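Local coordinates for putative transcriptional regulator (Streptomyces coelicolor, PDB 2ZB9), which probably binds DNA through a helix-turn-helix motif and regulates transcription, as other members of the TetR family do, at residues Lys62-Lys67 and Ala71-Phe76; Gln139-Ala144 and Asp162-Val167; Arg113-Leu118 and Thr130-Leu135; Tyr175-Ile180 and Asp187-Ala192. All blocks are in the same frame, centred on the assembly; numbering follows the deposited sequence.

How the contacts relate
All four contacts are largely buried, but they lie in different parts of an all-helical fold. Contact 1 belongs to the DNA-binding end, where an indole N-H meets a carboxylate and the second subunit makes no touch; contacts 2, 3 and 4 all touch that subunit. Contact 3, closest to the centre of the chain, is apolar apart from one tyrosine hydroxyl; it packs directly against contact 1 through Leu72 and Tyr75 and shares helix 126-153 with contact 2. Contacts 2 and 4 share helix 163-179, and in both arginines do the work: one hydrogen-bonds a glutamine, the other stacks on a phenylalanine. Asp168 connects their chemistry, pairing with Arg141 of its own chain and Arg177 of the second subunit.

Contact 1: residues Lys62-Lys67 and Ala71-Phe76; sequences KWWPSK and ALDGYF
Trp64 and Asp73 form the tight half of this contact. The indole NE1 donates to Asp73 OD2 over 2.8 Å, and the bond is almost straight at 174°. The carboxylate oxygen lies at the ring edge, practically in the indole plane, and receives the N-H on its anti lone pair, with the carboxylate plane turned 62° from the ring. Asp73 reaches it by carrying CG anti to its backbone N (chi1 -156°). The same OD2 also takes a salt bridge from Arg25 of helix 20-39, so two donors grip one buried oxygen. Trp63 CB sits over one face of the Trp64 ring, 3.6 Å above its plane.

The other side carries just a routine backbone bond, Ala71 N to Lys67 O at 2.9 Å in the first turn of helix 67-83, and borders solvent at the partly exposed Lys67. The CB of Lys67 points away from segment 71-76, and its NZ makes weak hydrogen bonds to Thr41 O and Leu44 O. Ser66 caps this helix through its OG. This is the junction typical of TetR regulators, where the second helix of the predicted helix-turn-helix motif meets the helix leading to the C-terminal domain.

Contact 2: residues Gln139-Ala144 and Asp162-Val167; sequences QRRALA and DVQVLV
Arg141 meets Gln164 and Val167 where two helices of the TetR-like C-terminal domain, 126-153 and 163-179, come together; the axes of their short segments 139-144 and 163-167 approach to 9.9 Å, with 119° between their N-to-C directions. The polar part is one hydrogen bond, Arg141 NH1 to Gln164 OE1 at 2.9 Å. The amide oxygen lies in the guanidinium plane at its edge, and the donor stands almost in line with the C=O; the two flat groups are within 30° of coplanar. A bend at chi2 (-55°) turns the glutamine amide back to the arginine. The charge partner of Arg141 is Asp168, which forms a salt bridge with NH2, so two residues of helix 163-179 hold the guanidinium. His176 of the second subunit packs on the same arginine. The van der Waals part belongs to Val167. Its CG1 lies over the rim of one guanidinium face, 3.8 Å from Arg141 NH1, and also touches Arg141 CG. The other branch, CG2, makes the apolar pair, resting on Ala144 CB at 4.2 Å.

Contact 3: residues Arg113-Leu118 and Thr130-Leu135; sequences RILTEL and TAYRQL
Helices 110-122 and 126-153 come together at Leu118 and Tyr132, whose CA atoms stand 7.9 Å apart, and the second helix widens into a pi-type turn at 133-135, just past the tyrosine. A single side chain bridges the space. With chi1 of Tyr132 at -172°, CG stands opposite the backbone N and the ring reaches across to the other helix, where it meets Leu115 and Leu118.

Leu115 takes the far end of the ring. Its CG is 3.5 Å from Tyr132 OH, and the leucine and tyrosine side chains cross at about a right angle. Of the two methyls, CD1 reaches further along the phenol and packs against Tyr132 CE1 at 3.9 Å, while Leu115 CD2 comes no nearer than 4.1 Å, to Tyr132 OH. The Leu115 CB bond does not itself aim at the tyrosine; the branched end does the touching. Leu118 has the opposite habit: its CB points at the partner helix and meets the near half of the ring, 4.4 Å from Tyr132 CD1. The contact is mainly van der Waals, with the hydroxyl oxygen against carbons of Leu115.

Around it, Leu72 of helix 67-83 packs on both Leu118 and Tyr132, and Tyr175 of helix 163-179 touches Leu115. Ile180 of the second subunit packs against Tyr132, so this junction lies between the helix from the DNA-binding end and the dimer interface.

Contact 4: residues Tyr175-Ile180 and Asp187-Ala192; sequences YHRLLI and DAFVTA
Arg177 lays its guanidinium flat on the ring of Phe189, and following the arginine outward explains how. CB points toward helix 187-199, and CG continues from it in an extended chain. CD is the first atom to meet the phenyl: it lies over the ring face, 4.0 Å from the Phe189 centroid and only 8° off the normal, a CH-pi contact. There the chain bends (chi3 -82°), which turns the rest of the group along the ring instead of past it. NE follows at 3.6 Å from Phe189 CE1, still above the same face. CZ is 3.9 Å from the Phe189 centroid, displaced toward one side, which makes an off-centre cation-pi interaction with the planes 16° apart. At the tip, NH1 comes down to 3.4 Å from Phe189 CD1, and NH2 lies 3.7 Å from Phe189 CE1.

The stacking leaves the N-H groups to polar partners in other directions. NH1 donates to Pro184 O in the loop between the helices, and NH2 forms a salt bridge with Asp168 of the second subunit, so the guanidinium is gripped at its N-H groups as well as stacked.

Helices 163-179 and 187-199 thus meet next to their connecting loop and face the partner chain, consistent with the helical dimer interface of TetR regulators. Val190 turns to helix 91-108, while Ala192 packs on Val165 of the second subunit.

Contact 1: residues Lys62-Lys67 and Ala71-Phe76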
loop_
_atom_site.group_PDB
_atom_site.type_symbol
_atom_site.label_atom_id
_atom_site.label_comp_id
_atom_site.label_asym_id
_atom_site.label_seq_id
_atom_site.Cartn_x
_atom_site.Cartn_y
_atom_site.Cartn_z
ATOM N N LYS A 62 14.945 -2.021 27.529
ATOM C CA LYS A 62 13.705 -1.871 28.290
ATOM C C LYS A 62 12.642 -1.090 27.525
ATOM O O LYS A 62 11.457 -1.434 27.563
ATOM C CB LYS A 62 13.962 -1.143 29.612
ATOM C CG LYS A 62 14.878 -1.851 30.590
ATOM C CD LYS A 62 14.993 -1.014 31.855
ATOM C CE LYS A 62 15.982 -1.593 32.850
ATOM N NZ LYS A 62 16.089 -0.689 34.032
ATOM N N TRP A 63 13.065 -0.026 26.848
ATOM C CA TRP A 63 12.136 0.809 26.095
ATOM C C TRP A 63 11.801 0.275 24.705
ATOM O O TRP A 63 10.703 0.501 24.201
ATOM C CB TRP A 63 12.684 2.230 25.969
ATOM C CG TRP A 63 12.776 2.959 27.264
ATOM C CD1 TRP A 63 11.959 2.811 28.348
ATOM C CD2 TRP A 63 13.681 4.020 27.585
ATOM N NE1 TRP A 63 12.297 3.717 29.322
ATOM C CE2 TRP A 63 13.352 4.473 28.881
ATOM C CE3 TRP A 63 14.739 4.636 26.902
ATOM C CZ2 TRP A 63 14.041 5.514 29.511
ATOM C CZ3 TRP A 63 15.427 5.674 27.528
ATOM C CH2 TRP A 63 15.072 6.102 28.821
ATOM N N TRP A 64 12.744 -0.422 24.084
ATOM C CA TRP A 64 12.516 -0.976 22.753
ATOM C C TRP A 64 12.948 -2.432 22.734
ATOM O O TRP A 64 14.132 -2.745 22.613
ATOM C CB TRP A 64 13.284 -0.169 21.705
ATOM C CG TRP A 64 12.863 1.262 21.686
ATOM C CD1 TRP A 64 11.716 1.772 21.148
ATOM C CD2 TRP A 64 13.535 2.362 22.309
ATOM N NE1 TRP A 64 11.629 3.120 21.405
ATOM C CE2 TRP A 64 12.733 3.510 22.121
ATOM C CE3 TRP A 64 14.740 2.492 23.018
ATOM C CZ2 TRP A 64 13.089 4.767 22.610
ATOM C CZ3 TRP A 64 15.097 3.744 23.506
ATOM C CH2 TRP A 64 14.274 4.863 23.301
ATOM N N PRO A 65 11.976 -3.346 22.839
ATOM C CA PRO A 65 12.198 -4.792 22.848
ATOM C C PRO A 65 12.848 -5.360 21.593
ATOM O O PRO A 65 13.301 -6.503 21.592
ATOM C CB PRO A 65 10.797 -5.346 23.086
ATOM C CG PRO A 65 9.935 -4.352 22.357
ATOM C CD PRO A 65 10.534 -3.044 22.829
ATOM N N SER A 66 12.904 -4.576 20.524
ATOM C CA SER A 66 13.516 -5.077 19.303
ATOM C C SER A 66 14.051 -3.980 18.406
ATOM O O SER A 66 13.717 -2.805 18.555
ATOM C CB SER A 66 12.510 -5.908 18.507
ATOM O OG SER A 66 11.544 -5.066 17.897
ATOM N N LYS A 67 14.887 -4.388 17.463
ATOM C CA LYS A 67 15.476 -3.482 16.493
ATOM C C LYS A 67 14.342 -2.820 15.700
ATOM O O LYS A 67 14.390 -1.624 15.401
ATOM C CB LYS A 67 16.400 -4.290 15.577
ATOM C CG LYS A 67 16.691 -3.688 14.218
ATOM C CD LYS A 67 17.537 -2.442 14.301
ATOM C CE LYS A 67 17.947 -2.002 12.902
ATOM N NZ LYS A 67 18.784 -3.040 12.236
ATOM N N ALA A 71 13.726 1.220 15.435
ATOM C CA ALA A 71 13.698 1.954 14.180
ATOM C C ALA A 71 12.374 2.684 13.957
ATOM O O ALA A 71 12.377 3.872 13.632
ATOM C CB ALA A 71 13.977 1.011 13.023
ATOM N N LEU A 72 11.253 1.985 14.141
ATOM C CA LEU A 72 9.926 2.579 13.935
ATOM C C LEU A 72 9.635 3.764 14.846
ATOM O O LEU A 72 9.112 4.785 14.400
ATOM C CB LEU A 72 8.812 1.538 14.128
ATOM C CG LEU A 72 8.317 0.614 13.002
ATOM C CD1 LEU A 72 8.169 1.405 11.703
ATOM C CD2 LEU A 72 9.262 -0.534 12.808
ATOM N N ASP A 73 9.949 3.628 16.128
ATOM C CA ASP A 73 9.700 4.709 17.075
ATOM C C ASP A 73 10.589 5.902 16.725
ATOM O O ASP A 73 10.139 7.050 16.745
ATOM C CB ASP A 73 9.979 4.233 18.501
ATOM C CG ASP A 73 9.230 5.042 19.553
ATOM O OD1 ASP A 73 8.437 5.943 19.192
ATOM O OD2 ASP A 73 9.434 4.761 20.754
ATOM N N GLY A 74 11.851 5.633 16.397
ATOM C CA GLY A 74 12.746 6.719 16.031
ATOM C C GLY A 74 12.268 7.387 14.749
ATOM O O GLY A 74 12.303 8.616 14.613
ATOM N N TYR A 75 11.802 6.582 13.802
ATOM C CA TYR A 75 11.330 7.128 12.539
ATOM C C TYR A 75 10.113 8.020 12.740
ATOM O O TYR A 75 10.068 9.138 12.232
ATOM C CB TYR A 75 10.979 6.011 11.558
ATOM C CG TYR A 75 10.617 6.540 10.192
ATOM C CD1 TYR A 75 11.604 6.978 9.310
ATOM C CD2 TYR A 75 9.285 6.664 9.806
ATOM C CE1 TYR A 75 11.269 7.535 8.073
ATOM C CE2 TYR A 75 8.940 7.218 8.580
ATOM C CZ TYR A 75 9.932 7.653 7.721
ATOM O OH TYR A 75 9.576 8.219 6.520
ATOM N N PHE A 76 9.129 7.534 13.491
ATOM C CA PHE A 76 7.922 8.321 13.734
ATOM C C PHE A 76 8.266 9.709 14.287
ATOM O O PHE A 76 7.752 10.728 13.820
ATOM C CB PHE A 76 6.988 7.570 14.695
ATOM C CG PHE A 76 5.736 8.329 15.043
ATOM C CD1 PHE A 76 5.753 9.325 16.024
ATOM C CD2 PHE A 76 4.540 8.065 14.373
ATOM C CE1 PHE A 76 4.599 10.049 16.332
ATOM C CE2 PHE A 76 3.383 8.780 14.671
ATOM C CZ PHE A 76 3.409 9.779 15.656
#

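Contact 2: residues Gln139-Ala144 and Asp162-Val167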
loop_
_atom_site.group_PDB
_atom_site.type_symbol
_atom_site.label_atom_id
_atom_site.label_comp_id
_atom_site.label_asym_id
_atom_site.label_seq_id
_atom_site.Cartn_x
_atom_site.Cartn_y
_atom_site.Cartn_z
ATOM N N GLN A 139 -0.864 5.629 14.658
ATOM C CA GLN A 139 -0.813 7.026 15.059
ATOM C C GLN A 139 -0.873 7.963 13.849
ATOM O O GLN A 139 -1.486 9.016 13.925
ATOM C CB GLN A 139 0.465 7.311 15.850
ATOM C CG GLN A 139 0.707 6.380 17.023
ATOM C CD GLN A 139 2.065 6.608 17.663
ATOM O OE1 GLN A 139 2.288 7.622 18.328
ATOM N NE2 GLN A 139 2.988 5.674 17.448
ATOM N N ARG A 140 -0.231 7.597 12.739
ATOM C CA ARG A 140 -0.283 8.466 11.561
ATOM C C ARG A 140 -1.747 8.583 11.147
ATOM O O ARG A 140 -2.248 9.679 10.885
ATOM C CB ARG A 140 0.528 7.887 10.394
ATOM C CG ARG A 140 2.046 7.827 10.591
ATOM C CD ARG A 140 2.676 9.203 10.818
ATOM N NE ARG A 140 2.003 10.262 10.071
ATOM C CZ ARG A 140 2.106 11.554 10.364
ATOM N NH1 ARG A 140 2.872 11.944 11.380
ATOM N NH2 ARG A 140 1.397 12.453 9.694
ATOM N N ARG A 141 -2.430 7.441 11.102
ATOM C CA ARG A 141 -3.842 7.401 10.738
ATOM C C ARG A 141 -4.713 8.264 11.626
ATOM O O ARG A 141 -5.576 8.988 11.135
ATOM C CB ARG A 141 -4.383 5.981 10.814
ATOM C CG ARG A 141 -4.111 5.148 9.604
ATOM C CD ARG A 141 -5.099 4.003 9.566
ATOM N NE ARG A 141 -4.934 3.243 8.346
ATOM C CZ ARG A 141 -5.839 3.161 7.382
ATOM N NH1 ARG A 141 -7.003 3.793 7.486
ATOM N NH2 ARG A 141 -5.559 2.447 6.307
ATOM N N ALA A 142 -4.508 8.157 12.937
ATOM C CA ALA A 142 -5.295 8.927 13.893
ATOM C C ALA A 142 -5.084 10.413 13.659
ATOM O O ALA A 142 -6.019 11.201 13.759
ATOM C CB ALA A 142 -4.902 8.552 15.330
ATOM N N LEU A 143 -3.849 10.789 13.345
ATOM C CA LEU A 143 -3.495 12.184 13.088
ATOM C C LEU A 143 -4.249 12.667 11.844
ATOM O O LEU A 143 -4.817 13.755 11.826
ATOM C CB LEU A 143 -1.977 12.294 12.873
ATOM C CG LEU A 143 -1.052 13.052 13.841
ATOM C CD1 LEU A 143 -1.697 13.277 15.211
ATOM C CD2 LEU A 143 0.254 12.269 13.966
ATOM N N ALA A 144 -4.263 11.845 10.804
ATOM C CA ALA A 144 -4.964 12.201 9.578
ATOM C C ALA A 144 -6.490 12.208 9.776
ATOM O O ALA A 144 -7.178 13.157 9.384
ATOM C CB ALA A 144 -4.577 11.231 8.468
ATOM N N ASP A 162 -17.018 8.570 5.981
ATOM C CA ASP A 162 -16.143 7.858 6.903
ATOM C C ASP A 162 -14.721 8.324 6.605
ATOM O O ASP A 162 -14.161 7.986 5.557
ATOM C CB ASP A 162 -16.250 6.355 6.657
ATOM C CG ASP A 162 -15.442 5.541 7.645
ATOM O OD1 ASP A 162 -14.554 6.109 8.314
ATOM O OD2 ASP A 162 -15.686 4.320 7.740
ATOM N N VAL A 163 -14.135 9.088 7.520
ATOM C CA VAL A 163 -12.785 9.611 7.317
ATOM C C VAL A 163 -11.689 8.550 7.207
ATOM O O VAL A 163 -10.677 8.771 6.555
ATOM C CB VAL A 163 -12.414 10.632 8.427
ATOM C CG1 VAL A 163 -13.352 11.819 8.352
ATOM C CG2 VAL A 163 -12.487 9.983 9.801
ATOM N N GLN A 164 -11.882 7.398 7.836
ATOM C CA GLN A 164 -10.883 6.338 7.753
ATOM C C GLN A 164 -10.731 5.852 6.318
ATOM O O GLN A 164 -9.637 5.474 5.899
ATOM C CB GLN A 164 -11.257 5.162 8.655
ATOM C CG GLN A 164 -10.857 5.350 10.114
ATOM C CD GLN A 164 -9.380 5.648 10.275
ATOM O OE1 GLN A 164 -8.559 5.239 9.454
ATOM N NE2 GLN A 164 -9.031 6.351 11.345
ATOM N N VAL A 165 -11.827 5.858 5.563
ATOM C CA VAL A 165 -11.769 5.435 4.168
ATOM C C VAL A 165 -10.931 6.449 3.393
ATOM O O VAL A 165 -10.116 6.080 2.554
ATOM C CB VAL A 165 -13.185 5.358 3.524
ATOM C CG1 VAL A 165 -13.066 4.958 2.035
ATOM C CG2 VAL A 165 -14.056 4.354 4.278
ATOM N N LEU A 166 -11.136 7.733 3.678
ATOM C CA LEU A 166 -10.392 8.790 2.990
ATOM C C LEU A 166 -8.894 8.592 3.170
ATOM O O LEU A 166 -8.116 8.770 2.237
ATOM C CB LEU A 166 -10.785 10.167 3.526
ATOM C CG LEU A 166 -12.256 10.572 3.407
ATOM C CD1 LEU A 166 -12.436 11.974 3.983
ATOM C CD2 LEU A 166 -12.691 10.543 1.937
ATOM N N VAL A 167 -8.491 8.227 4.382
ATOM C CA VAL A 167 -7.084 7.994 4.659
ATOM C C VAL A 167 -6.470 7.051 3.622
ATOM O O VAL A 167 -5.375 7.294 3.117
ATOM C CB VAL A 167 -6.888 7.390 6.068
ATOM C CG1 VAL A 167 -5.424 7.028 6.276
ATOM C CG2 VAL A 167 -7.350 8.383 7.135
#

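Contact 3: residues Arg113-Leu118 and Thr130-Leu135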
loop_
_atom_site.group_PDB
_atom_site.type_symbol
_atom_site.label_atom_id
_atom_site.label_comp_id
_atom_site.label_asym_id
_atom_site.label_seq_id
_atom_site.Cartn_x
_atom_site.Cartn_y
_atom_site.Cartn_z
ATOM N N ARG A 113 12.412 4.894 1.322
ATOM C CA ARG A 113 12.935 3.538 1.229
ATOM C C ARG A 113 12.908 2.830 2.581
ATOM O O ARG A 113 12.562 1.649 2.668
ATOM C CB ARG A 113 14.359 3.576 0.665
ATOM C CG ARG A 113 15.119 2.256 0.705
ATOM C CD ARG A 113 16.039 2.174 1.934
ATOM N NE ARG A 113 15.639 1.119 2.864
ATOM C CZ ARG A 113 16.256 0.846 4.013
ATOM N NH1 ARG A 113 17.316 1.551 4.393
ATOM N NH2 ARG A 113 15.813 -0.141 4.781
ATOM N N ILE A 114 13.277 3.549 3.635
ATOM C CA ILE A 114 13.286 2.985 4.979
ATOM C C ILE A 114 11.914 2.410 5.333
ATOM O O ILE A 114 11.794 1.265 5.767
ATOM C CB ILE A 114 13.662 4.068 6.031
ATOM C CG1 ILE A 114 15.172 4.312 6.016
ATOM C CG2 ILE A 114 13.179 3.653 7.424
ATOM C CD1 ILE A 114 15.601 5.508 6.856
ATOM N N LEU A 115 10.877 3.212 5.135
ATOM C CA LEU A 115 9.517 2.793 5.459
ATOM C C LEU A 115 8.980 1.673 4.564
ATOM O O LEU A 115 8.392 0.710 5.059
ATOM C CB LEU A 115 8.596 4.016 5.407
ATOM C CG LEU A 115 7.420 4.123 6.374
ATOM C CD1 LEU A 115 7.873 3.872 7.803
ATOM C CD2 LEU A 115 6.821 5.512 6.249
ATOM N N THR A 116 9.181 1.789 3.252
ATOM C CA THR A 116 8.695 0.764 2.323
ATOM C C THR A 116 9.359 -0.590 2.565
ATOM O O THR A 116 8.736 -1.639 2.379
ATOM C CB THR A 116 8.920 1.161 0.838
ATOM O OG1 THR A 116 10.306 1.437 0.613
ATOM C CG2 THR A 116 8.101 2.385 0.476
ATOM N N GLU A 117 10.619 -0.579 2.979
ATOM C CA GLU A 117 11.307 -1.834 3.242
ATOM C C GLU A 117 10.825 -2.453 4.542
ATOM O O GLU A 117 10.854 -3.671 4.697
ATOM C CB GLU A 117 12.827 -1.632 3.261
ATOM C CG GLU A 117 13.389 -1.333 1.870
ATOM C CD GLU A 117 14.907 -1.426 1.798
ATOM O OE1 GLU A 117 15.468 -1.181 0.705
ATOM O OE2 GLU A 117 15.535 -1.746 2.831
ATOM N N LEU A 118 10.378 -1.621 5.481
ATOM C CA LEU A 118 9.856 -2.141 6.743
ATOM C C LEU A 118 8.466 -2.732 6.475
ATOM O O LEU A 118 8.088 -3.758 7.046
ATOM C CB LEU A 118 9.763 -1.024 7.786
ATOM C CG LEU A 118 11.090 -0.622 8.435
ATOM C CD1 LEU A 118 10.906 0.635 9.282
ATOM C CD2 LEU A 118 11.591 -1.780 9.293
ATOM N N THR A 130 3.120 -5.958 13.827
ATOM C CA THR A 130 2.460 -5.414 15.009
ATOM C C THR A 130 3.122 -4.119 15.465
ATOM O O THR A 130 2.439 -3.159 15.819
ATOM C CB THR A 130 2.476 -6.431 16.170
ATOM O OG1 THR A 130 1.643 -7.546 15.828
ATOM C CG2 THR A 130 1.966 -5.794 17.459
ATOM N N ALA A 131 4.451 -4.094 15.453
ATOM C CA ALA A 131 5.200 -2.907 15.860
ATOM C C ALA A 131 4.995 -1.756 14.868
ATOM O O ALA A 131 4.950 -0.584 15.253
ATOM C CB ALA A 131 6.681 -3.241 15.973
ATOM N N TYR A 132 4.877 -2.090 13.588
ATOM C CA TYR A 132 4.678 -1.067 12.569
ATOM C C TYR A 132 3.384 -0.293 12.850
ATOM O O TYR A 132 3.344 0.942 12.762
ATOM C CB TYR A 132 4.615 -1.713 11.184
ATOM C CG TYR A 132 4.601 -0.710 10.056
ATOM C CD1 TYR A 132 5.789 -0.264 9.479
ATOM C CD2 TYR A 132 3.398 -0.178 9.590
ATOM C CE1 TYR A 132 5.779 0.689 8.461
ATOM C CE2 TYR A 132 3.378 0.776 8.575
ATOM C CZ TYR A 132 4.570 1.205 8.016
ATOM O OH TYR A 132 4.548 2.152 7.019
ATOM N N ARG A 133 2.329 -1.022 13.198
ATOM C CA ARG A 133 1.044 -0.401 13.508
ATOM C C ARG A 133 1.085 0.371 14.831
ATOM O O ARG A 133 0.667 1.528 14.904
ATOM C CB ARG A 133 -0.065 -1.463 13.586
ATOM C CG ARG A 133 -0.412 -2.130 12.251
ATOM C CD ARG A 133 -1.754 -2.869 12.323
ATOM N NE ARG A 133 -1.694 -4.065 13.164
ATOM C CZ ARG A 133 -1.134 -5.215 12.792
ATOM N NH1 ARG A 133 -0.586 -5.333 11.587
ATOM N NH2 ARG A 133 -1.115 -6.250 13.624
ATOM N N GLN A 134 1.599 -0.265 15.876
ATOM C CA GLN A 134 1.645 0.379 17.188
ATOM C C GLN A 134 2.550 1.594 17.292
ATOM O O GLN A 134 2.223 2.550 17.986
ATOM C CB GLN A 134 2.040 -0.642 18.264
ATOM C CG GLN A 134 0.914 -1.616 18.605
ATOM C CD GLN A 134 1.337 -2.728 19.560
ATOM O OE1 GLN A 134 0.503 -3.513 20.016
ATOM N NE2 GLN A 134 2.630 -2.804 19.857
ATOM N N LEU A 135 3.680 1.568 16.595
ATOM C CA LEU A 135 4.625 2.670 16.676
ATOM C C LEU A 135 4.575 3.669 15.520
ATOM O O LEU A 135 5.091 4.778 15.640
ATOM C CB LEU A 135 6.039 2.101 16.825
ATOM C CG LEU A 135 6.222 1.197 18.051
ATOM C CD1 LEU A 135 7.580 0.509 17.985
ATOM C CD2 LEU A 135 6.088 2.025 19.332
#

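Contact 4: residues Tyr175-Ile180 and Asp187-Ala192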
loop_
_atom_site.group_PDB
_atom_site.type_symbol
_atom_site.label_atom_id
_atom_site.label_comp_id
_atom_site.label_asym_id
_atom_site.label_seq_id
_atom_site.Cartn_x
_atom_site.Cartn_y
_atom_site.Cartn_z
ATOM N N TYR A 175 1.170 5.246 -0.927
ATOM C CA TYR A 175 1.919 4.071 -0.502
ATOM C C TYR A 175 1.847 3.006 -1.589
ATOM O O TYR A 175 2.845 2.362 -1.914
ATOM C CB TYR A 175 1.335 3.490 0.790
ATOM C CG TYR A 175 1.798 4.157 2.071
ATOM C CD1 TYR A 175 3.129 4.092 2.470
ATOM C CD2 TYR A 175 0.897 4.836 2.891
ATOM C CE1 TYR A 175 3.558 4.689 3.660
ATOM C CE2 TYR A 175 1.312 5.439 4.083
ATOM C CZ TYR A 175 2.646 5.361 4.458
ATOM O OH TYR A 175 3.071 5.964 5.623
ATOM N N HIS A 176 0.660 2.824 -2.159
ATOM C CA HIS A 176 0.489 1.810 -3.188
ATOM C C HIS A 176 1.331 2.074 -4.425
ATOM O O HIS A 176 1.988 1.166 -4.944
ATOM C CB HIS A 176 -0.982 1.692 -3.580
ATOM C CG HIS A 176 -1.236 0.702 -4.670
ATOM N ND1 HIS A 176 -1.533 1.077 -5.962
ATOM C CD2 HIS A 176 -1.223 -0.653 -4.663
ATOM C CE1 HIS A 176 -1.694 -0.005 -6.704
ATOM N NE2 HIS A 176 -1.513 -1.067 -5.940
ATOM N N ARG A 177 1.323 3.308 -4.904
ATOM C CA ARG A 177 2.113 3.616 -6.084
ATOM C C ARG A 177 3.598 3.516 -5.723
ATOM O O ARG A 177 4.429 3.209 -6.578
ATOM C CB ARG A 177 1.756 5.005 -6.631
ATOM C CG ARG A 177 2.250 5.238 -8.045
ATOM C CD ARG A 177 1.712 6.533 -8.671
ATOM N NE ARG A 177 0.365 6.404 -9.232
ATOM C CZ ARG A 177 -0.148 7.249 -10.126
ATOM N NH1 ARG A 177 0.576 8.272 -10.557
ATOM N NH2 ARG A 177 -1.380 7.080 -10.591
ATOM N N LEU A 178 3.925 3.749 -4.452
ATOM C CA LEU A 178 5.314 3.649 -4.000
ATOM C C LEU A 178 5.764 2.198 -3.861
ATOM O O LEU A 178 6.875 1.860 -4.260
ATOM C CB LEU A 178 5.515 4.348 -2.653
ATOM C CG LEU A 178 5.612 5.870 -2.628
ATOM C CD1 LEU A 178 5.569 6.355 -1.182
ATOM C CD2 LEU A 178 6.896 6.315 -3.313
ATOM N N LEU A 179 4.915 1.347 -3.283
ATOM C CA LEU A 179 5.263 -0.068 -3.100
ATOM C C LEU A 179 5.402 -0.797 -4.439
ATOM O O LEU A 179 6.226 -1.701 -4.584
ATOM C CB LEU A 179 4.218 -0.793 -2.237
ATOM C CG LEU A 179 4.269 -0.775 -0.695
ATOM C CD1 LEU A 179 5.709 -0.650 -0.210
ATOM C CD2 LEU A 179 3.431 0.344 -0.152
ATOM N N ILE A 180 4.580 -0.417 -5.410
ATOM C CA ILE A 180 4.646 -1.013 -6.737
ATOM C C ILE A 180 4.504 0.131 -7.747
ATOM O O ILE A 180 3.404 0.522 -8.150
ATOM C CB ILE A 180 3.573 -2.132 -6.896
ATOM C CG1 ILE A 180 3.008 -2.136 -8.307
ATOM C CG2 ILE A 180 2.518 -2.013 -5.814
ATOM C CD1 ILE A 180 1.897 -3.117 -8.471
ATOM N N ASP A 187 3.846 15.649 -8.060
ATOM C CA ASP A 187 2.901 16.649 -7.585
ATOM C C ASP A 187 1.557 16.572 -8.298
ATOM O O ASP A 187 0.516 16.842 -7.700
ATOM C CB ASP A 187 3.491 18.053 -7.747
ATOM C CG ASP A 187 2.676 19.110 -7.021
ATOM O OD1 ASP A 187 2.484 18.962 -5.792
ATOM O OD2 ASP A 187 2.226 20.081 -7.673
ATOM N N ALA A 188 1.581 16.211 -9.577
ATOM C CA ALA A 188 0.353 16.096 -10.352
ATOM C C ALA A 188 -0.492 14.978 -9.745
ATOM O O ALA A 188 -1.718 15.087 -9.630
ATOM C CB ALA A 188 0.679 15.783 -11.808
ATOM N N PHE A 189 0.183 13.901 -9.361
ATOM C CA PHE A 189 -0.474 12.762 -8.749
ATOM C C PHE A 189 -1.102 13.213 -7.431
ATOM O O PHE A 189 -2.291 13.005 -7.187
ATOM C CB PHE A 189 0.553 11.652 -8.512
ATOM C CG PHE A 189 0.045 10.518 -7.674
ATOM C CD1 PHE A 189 -1.097 9.820 -8.037
ATOM C CD2 PHE A 189 0.733 10.131 -6.527
ATOM C CE1 PHE A 189 -1.552 8.749 -7.270
ATOM C CE2 PHE A 189 0.288 9.061 -5.752
ATOM C CZ PHE A 189 -0.857 8.368 -6.128
ATOM N N VAL A 190 -0.290 13.843 -6.593
ATOM C CA VAL A 190 -0.741 14.343 -5.306
ATOM C C VAL A 190 -1.954 15.258 -5.442
ATOM O O VAL A 190 -2.970 15.053 -4.781
ATOM C CB VAL A 190 0.384 15.122 -4.607
ATOM C CG1 VAL A 190 -0.159 15.861 -3.395
ATOM C CG2 VAL A 190 1.491 14.162 -4.197
ATOM N N THR A 191 -1.844 16.266 -6.302
ATOM C CA THR A 191 -2.934 17.212 -6.500
ATOM C C THR A 191 -4.208 16.533 -6.980
ATOM O O THR A 191 -5.298 16.880 -6.528
ATOM C CB THR A 191 -2.540 18.322 -7.501
ATOM O OG1 THR A 191 -1.357 18.980 -7.031
ATOM C CG2 THR A 191 -3.648 19.350 -7.621
ATOM N N ALA A 192 -4.072 15.563 -7.879
ATOM C CA ALA A 192 -5.230 14.840 -8.404
ATOM C C ALA A 192 -5.928 14.007 -7.325
ATOM O O ALA A 192 -7.152 13.865 -7.333
ATOM C CB ALA A 192 -4.805 13.938 -9.571
#